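PDB 5KO5: purine nucleoside phosphorylase from Schistosoma mansoni, which probably catalyses the reversible phosphorolysis of purine nucleosides such as inosine and guanosine, giving the free base and ribose 1-phosphate. Local coordinates for residues A[84-89]-A[113-118]; A[31-34]-A[40-43]. One frame throughout, in Å; residues are numbered along the deposited sequence.

Contact 1: A[84-89]-A[113-118]; sequences QGRLHM and LLITNL. With CYT (6-aminopyrimidin-2(1H)-one), chain B; EDO (1,2-ethanediol), chain C.
Arg-86 reaches from the loop after strand 78-84 to the backbone of Thr-116 on strand 112-121, in the central mixed sheet of the phosphorylase fold. As in related trimeric enzymes, this arginine and His-88 probably line the phosphate pocket, which here holds 1,2-ethanediol, and the contact illustrates how one long side chain can join a loop to a strand. With CG anti to the backbone N (chi1 -173°) and the chain extended to NE, the guanidinium arrives at the strand. NH1 donates to Thr-116 O at 2.8 Å; the donor lies in the carbonyl plane, but the oxygen sits 27° out of the guanidinium plane, and the N-H is bent to 138°. Packing is tight here: Ile-115 CG2 lies oblique to the guanidinium, 3.2 Å from NH2. Arg-86 NE forms a salt bridge with Glu-226, which probably holds the group in place.

Looser van der Waals contacts join NH1 to Asn-117 CB (3.9 Å) and to C2 of the diol (3.6 Å). That C2 also lies at the edge of the His-88 ring, while Arg-86 CG lies over one face, near its rim. Ser-35 N bonds the diol too, and Leu-118 N donates to its O2 at 3.1 Å.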
loop_
_atom_site.group_PDB
_atom_site.type_symbol
_atom_site.label_atom_id
_atom_site.label_comp_id
_atom_site.label_asym_id
_atom_site.label_seq_id
_atom_site.Cartn_x
_atom_site.Cartn_y
_atom_site.Cartn_z
ATOM N N GLN A 84 15.709 -14.889 17.848
ATOM C CA GLN A 84 17.052 -14.500 17.440
ATOM C C GLN A 84 17.092 -14.592 15.918
ATOM O O GLN A 84 17.251 -15.677 15.354
ATOM C CB GLN A 84 18.085 -15.417 18.081
ATOM C CG GLN A 84 19.502 -14.947 17.893
ATOM C CD GLN A 84 20.480 -15.857 18.577
ATOM O OE1 GLN A 84 20.456 -17.073 18.380
ATOM N NE2 GLN A 84 21.342 -15.278 19.400
ATOM N N GLY A 85 16.945 -13.452 15.255
ATOM C CA GLY A 85 16.737 -13.469 13.823
ATOM C C GLY A 85 15.305 -13.099 13.498
ATOM O O GLY A 85 14.444 -13.956 13.282
ATOM N N ARG A 86 15.054 -11.801 13.480
ATOM C CA ARG A 86 13.724 -11.259 13.272
ATOM C C ARG A 86 13.281 -11.451 11.822
ATOM O O ARG A 86 14.088 -11.412 10.893
ATOM C CB ARG A 86 13.802 -9.768 13.567
ATOM C CG ARG A 86 12.518 -9.048 13.578
ATOM C CD ARG A 86 12.813 -7.646 14.000
ATOM N NE ARG A 86 11.611 -6.968 14.439
ATOM C CZ ARG A 86 11.629 -5.857 15.154
ATOM N NH1 ARG A 86 12.794 -5.315 15.497
ATOM N NH2 ARG A 86 10.492 -5.296 15.518
ATOM N N LEU A 87 11.983 -11.652 11.633
ATOM C CA LEU A 87 11.410 -11.769 10.299
ATOM C C LEU A 87 10.855 -10.409 9.896
ATOM O O LEU A 87 9.947 -9.889 10.551
ATOM C CB LEU A 87 10.300 -12.814 10.288
ATOM C CG LEU A 87 10.687 -14.177 10.858
ATOM C CD1 LEU A 87 9.451 -15.059 10.908
ATOM C CD2 LEU A 87 11.771 -14.806 10.019
ATOM N N HIS A 88 11.378 -9.843 8.809
ATOM C CA HIS A 88 10.957 -8.530 8.324
ATOM C C HIS A 88 10.164 -8.665 7.032
ATOM O O HIS A 88 10.524 -9.445 6.144
ATOM C CB HIS A 88 12.173 -7.660 8.027
ATOM C CG HIS A 88 12.914 -7.207 9.245
ATOM N ND1 HIS A 88 14.058 -7.830 9.700
ATOM C CD2 HIS A 88 12.703 -6.156 10.070
ATOM C CE1 HIS A 88 14.500 -7.198 10.774
ATOM N NE2 HIS A 88 13.696 -6.179 11.020
ATOM N N MET A 89 9.100 -7.869 6.906
ATOM C CA MET A 89 8.221 -8.025 5.751
ATOM C C MET A 89 8.881 -7.572 4.453
ATOM O O MET A 89 8.528 -8.090 3.387
ATOM C CB MET A 89 6.851 -7.388 6.025
ATOM C CG MET A 89 6.195 -8.053 7.248
ATOM S SD MET A 89 4.395 -7.977 7.321
ATOM C CE MET A 89 3.948 -9.006 5.932
ATOM N N LEU A 113 4.951 -8.986 25.264
ATOM C CA LEU A 113 5.958 -8.997 24.210
ATOM C C LEU A 113 6.721 -7.679 24.263
ATOM O O LEU A 113 6.111 -6.605 24.202
ATOM C CB LEU A 113 5.285 -9.178 22.851
ATOM C CG LEU A 113 6.184 -9.091 21.615
ATOM C CD1 LEU A 113 7.322 -10.118 21.670
ATOM C CD2 LEU A 113 5.324 -9.299 20.380
ATOM N N LEU A 114 8.045 -7.766 24.390
ATOM C CA LEU A 114 8.932 -6.607 24.407
ATOM C C LEU A 114 9.659 -6.549 23.073
ATOM O O LEU A 114 10.236 -7.552 22.644
ATOM C CB LEU A 114 9.971 -6.741 25.525
ATOM C CG LEU A 114 9.424 -6.996 26.934
ATOM C CD1 LEU A 114 10.561 -7.123 27.954
ATOM C CD2 LEU A 114 8.424 -5.907 27.355
ATOM N N ILE A 115 9.644 -5.380 22.422
ATOM C CA ILE A 115 10.201 -5.225 21.081
ATOM C C ILE A 115 11.114 -4.008 21.047
ATOM O O ILE A 115 10.765 -2.945 21.571
ATOM C CB ILE A 115 9.077 -5.038 20.043
ATOM C CG1 ILE A 115 8.038 -6.155 20.140
ATOM C CG2 ILE A 115 9.664 -4.978 18.632
ATOM C CD1 ILE A 115 6.835 -5.943 19.222
ATOM N N THR A 116 12.274 -4.147 20.407
ATOM C CA THR A 116 13.103 -2.992 20.089
ATOM C C THR A 116 13.332 -2.933 18.584
ATOM O O THR A 116 13.219 -3.937 17.879
ATOM C CB THR A 116 14.460 -3.009 20.823
ATOM O OG1 THR A 116 15.196 -4.187 20.455
ATOM C CG2 THR A 116 14.259 -2.982 22.335
ATOM N N ASN A 117 13.633 -1.733 18.094
ATOM C CA ASN A 117 13.941 -1.547 16.686
ATOM C C ASN A 117 14.864 -0.343 16.542
ATOM O O ASN A 117 15.048 0.437 17.479
ATOM C CB ASN A 117 12.669 -1.406 15.826
ATOM C CG ASN A 117 11.854 -0.163 16.153
ATOM O OD1 ASN A 117 12.339 0.964 16.053
ATOM N ND2 ASN A 117 10.593 -0.366 16.516
ATOM N N LEU A 118 15.465 -0.221 15.362
ATOM C CA LEU A 118 16.200 0.974 14.967
ATOM C C LEU A 118 15.314 1.773 14.023
ATOM O O LEU A 118 14.653 1.202 13.147
ATOM C CB LEU A 118 17.508 0.608 14.256
ATOM C CG LEU A 118 18.800 0.463 15.068
ATOM C CD1 LEU A 118 19.197 1.773 15.738
ATOM C CD2 LEU A 118 18.683 -0.632 16.087
HETATM N N3 CYT B . 15.110 4.377 8.936
HETATM C C4 CYT B . 16.184 4.893 9.535
HETATM N N1 CYT B . 15.500 2.326 10.070
HETATM C C2 CYT B . 14.747 3.091 9.171
HETATM O O2 CYT B . 13.782 2.582 8.593
HETATM N N4 CYT B . 16.499 6.162 9.253
HETATM C C5 CYT B . 16.960 4.132 10.463
HETATM C C6 CYT B . 16.586 2.864 10.690
HETATM C C1 EDO C . 13.896 -2.348 12.601
HETATM O O1 EDO C . 13.418 -2.554 11.266
HETATM C C2 EDO C . 14.752 -3.505 13.067
HETATM O O2 EDO C . 15.748 -2.993 13.948
#

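Contact 2: A[31-34]-A[40-43]; sequences IICG and LIEE
Ile-41 faces both Ile-31 and Cys-33, and this small patch shows how a short helix is fitted to the strand that precedes it, here by apolar contacts between the two segments. The backbones stand well apart, Cys-33 and Ile-41 having the nearest CA atoms of the pairing, so side chains have to bridge the gap.

Followed outward, Ile-41 begins at CB, which is still too far from residues 31-34 to touch them. The CG1 branch does the work: CG1, anti to the carbonyl carbon (chi1 -58°), comes 4.0 Å from Ile-31 CD1 and equally 4.0 Å from Cys-33 SG, so that it faces the notch between a methyl and a sulfur. At the tip, CD1 leaves Ile-31 behind and settles 3.8 Å from Cys-33 SG.

Ile-31 answers from the strand. Its CG1 stands between the backbone N and the carbonyl carbon (chi1 69°), and the extended arm sets CD1 beside Ile-41 CG1, the two side chains sliding past each other in opposite directions. The same methyl also has Leu-40 CD2 at 4.3 Å, a lighter touch.

Around these residues the packing continues: Ala-82 of strand 78-84 touches both Ile-31 and Ile-41, Val-71 and Val-75 of strand 69-75 meet Ile-41 and Leu-40, and helix 259-283 meets Leu-40 through Gln-274 and Ile-281. Within residues 40-43 the backbone bond Glu-43 N to Leu-40 O is made. The short helical segment is thus packed by apolar side chains against the strands, and the link between the two segments is the glycine-rich loop that follows parallel strand 29-32, probably the phosphate-binding loop as in other phosphorylases of this family.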
loop_
_atom_site.group_PDB
_atom_site.type_symbol
_atom_site.label_atom_id
_atom_site.label_comp_id
_atom_site.label_asym_id
_atom_site.label_seq_id
_atom_site.Cartn_x
_atom_site.Cartn_y
_atom_site.Cartn_z
ATOM N N ILE A 31 10.422 -11.701 23.576
ATOM C CA ILE A 31 11.255 -10.568 23.176
ATOM C C ILE A 31 11.643 -10.692 21.705
ATOM O O ILE A 31 11.958 -11.779 21.206
ATOM C CB ILE A 31 12.477 -10.316 24.096
ATOM C CG1 ILE A 31 13.518 -11.409 23.965
ATOM C CG2 ILE A 31 12.070 -10.201 25.567
ATOM C CD1 ILE A 31 14.781 -11.133 24.778
ATOM N N ILE A 32 11.615 -9.562 21.008
ATOM C CA ILE A 32 12.078 -9.458 19.631
ATOM C C ILE A 32 12.967 -8.228 19.591
ATOM O O ILE A 32 12.549 -7.144 20.012
ATOM C CB ILE A 32 10.898 -9.327 18.647
ATOM C CG1 ILE A 32 10.010 -10.578 18.691
ATOM C CG2 ILE A 32 11.389 -9.061 17.235
ATOM C CD1 ILE A 32 8.713 -10.451 17.893
ATOM N N CYS A 33 14.203 -8.397 19.147
ATOM C CA CYS A 33 15.220 -7.367 19.309
ATOM C C CYS A 33 15.608 -6.784 17.959
ATOM O O CYS A 33 15.661 -7.498 16.947
ATOM C CB CYS A 33 16.462 -7.941 19.990
ATOM S SG CYS A 33 16.119 -8.664 21.603
ATOM N N GLY A 34 15.886 -5.484 17.949
ATOM C CA GLY A 34 16.340 -4.837 16.736
ATOM C C GLY A 34 17.758 -5.239 16.370
ATOM O O GLY A 34 18.492 -5.853 17.145
ATOM N N LEU A 40 21.109 -9.192 24.791
ATOM C CA LEU A 40 20.387 -9.767 25.926
ATOM C C LEU A 40 20.065 -11.236 25.688
ATOM O O LEU A 40 20.101 -12.047 26.621
ATOM C CB LEU A 40 19.099 -8.987 26.199
ATOM C CG LEU A 40 18.256 -9.482 27.383
ATOM C CD1 LEU A 40 19.048 -9.416 28.686
ATOM C CD2 LEU A 40 16.971 -8.684 27.496
ATOM N N ILE A 41 19.750 -11.595 24.439
ATOM C CA ILE A 41 19.494 -12.991 24.097
ATOM C C ILE A 41 20.715 -13.848 24.404
ATOM O O ILE A 41 20.591 -15.002 24.835
ATOM C CB ILE A 41 19.061 -13.104 22.623
ATOM C CG1 ILE A 41 17.812 -12.261 22.373
ATOM C CG2 ILE A 41 18.812 -14.554 22.236
ATOM C CD1 ILE A 41 17.388 -12.211 20.916
ATOM N N GLU A 42 21.914 -13.298 24.195
ATOM C CA GLU A 42 23.130 -14.039 24.503
ATOM C C GLU A 42 23.329 -14.237 26.001
ATOM O O GLU A 42 24.122 -15.097 26.399
ATOM C CB GLU A 42 24.348 -13.341 23.892
ATOM N N GLU A 43 22.626 -13.474 26.838
ATOM C CA GLU A 43 22.772 -13.555 28.285
ATOM C C GLU A 43 21.619 -14.282 28.966
ATOM O O GLU A 43 21.523 -14.257 30.197
ATOM C CB GLU A 43 22.951 -12.158 28.883
ATOM C CG GLU A 43 24.201 -11.439 28.402
ATOM C CD GLU A 43 25.476 -12.165 28.781
ATOM O OE1 GLU A 43 25.499 -12.818 29.849
ATOM O OE2 GLU A 43 26.453 -12.086 28.009
#

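Both segments of contact 2 come earlier in the sequence than those of contact 1, yet the centres of the two contacts lie only about 9 Å apart. They meet in the mixed sheet, where strand 29-32 runs parallel to strand 78-84 and to strand 112-121, pairing with both. Leu-114 O and Ile-32 N, 2.9 Å apart, probably form one of the backbone bonds joining them, and Thr-116 OG1 probably accepts from Gly-34 N at the same distance. Contact 2 thus packs a helix on the sheet, while contact 1 sets Arg-86 on strand 112-121, two residues before Leu-118 of the cytosine pocket. The loop after strand 29-32 and Arg-86 probably share the phosphate site.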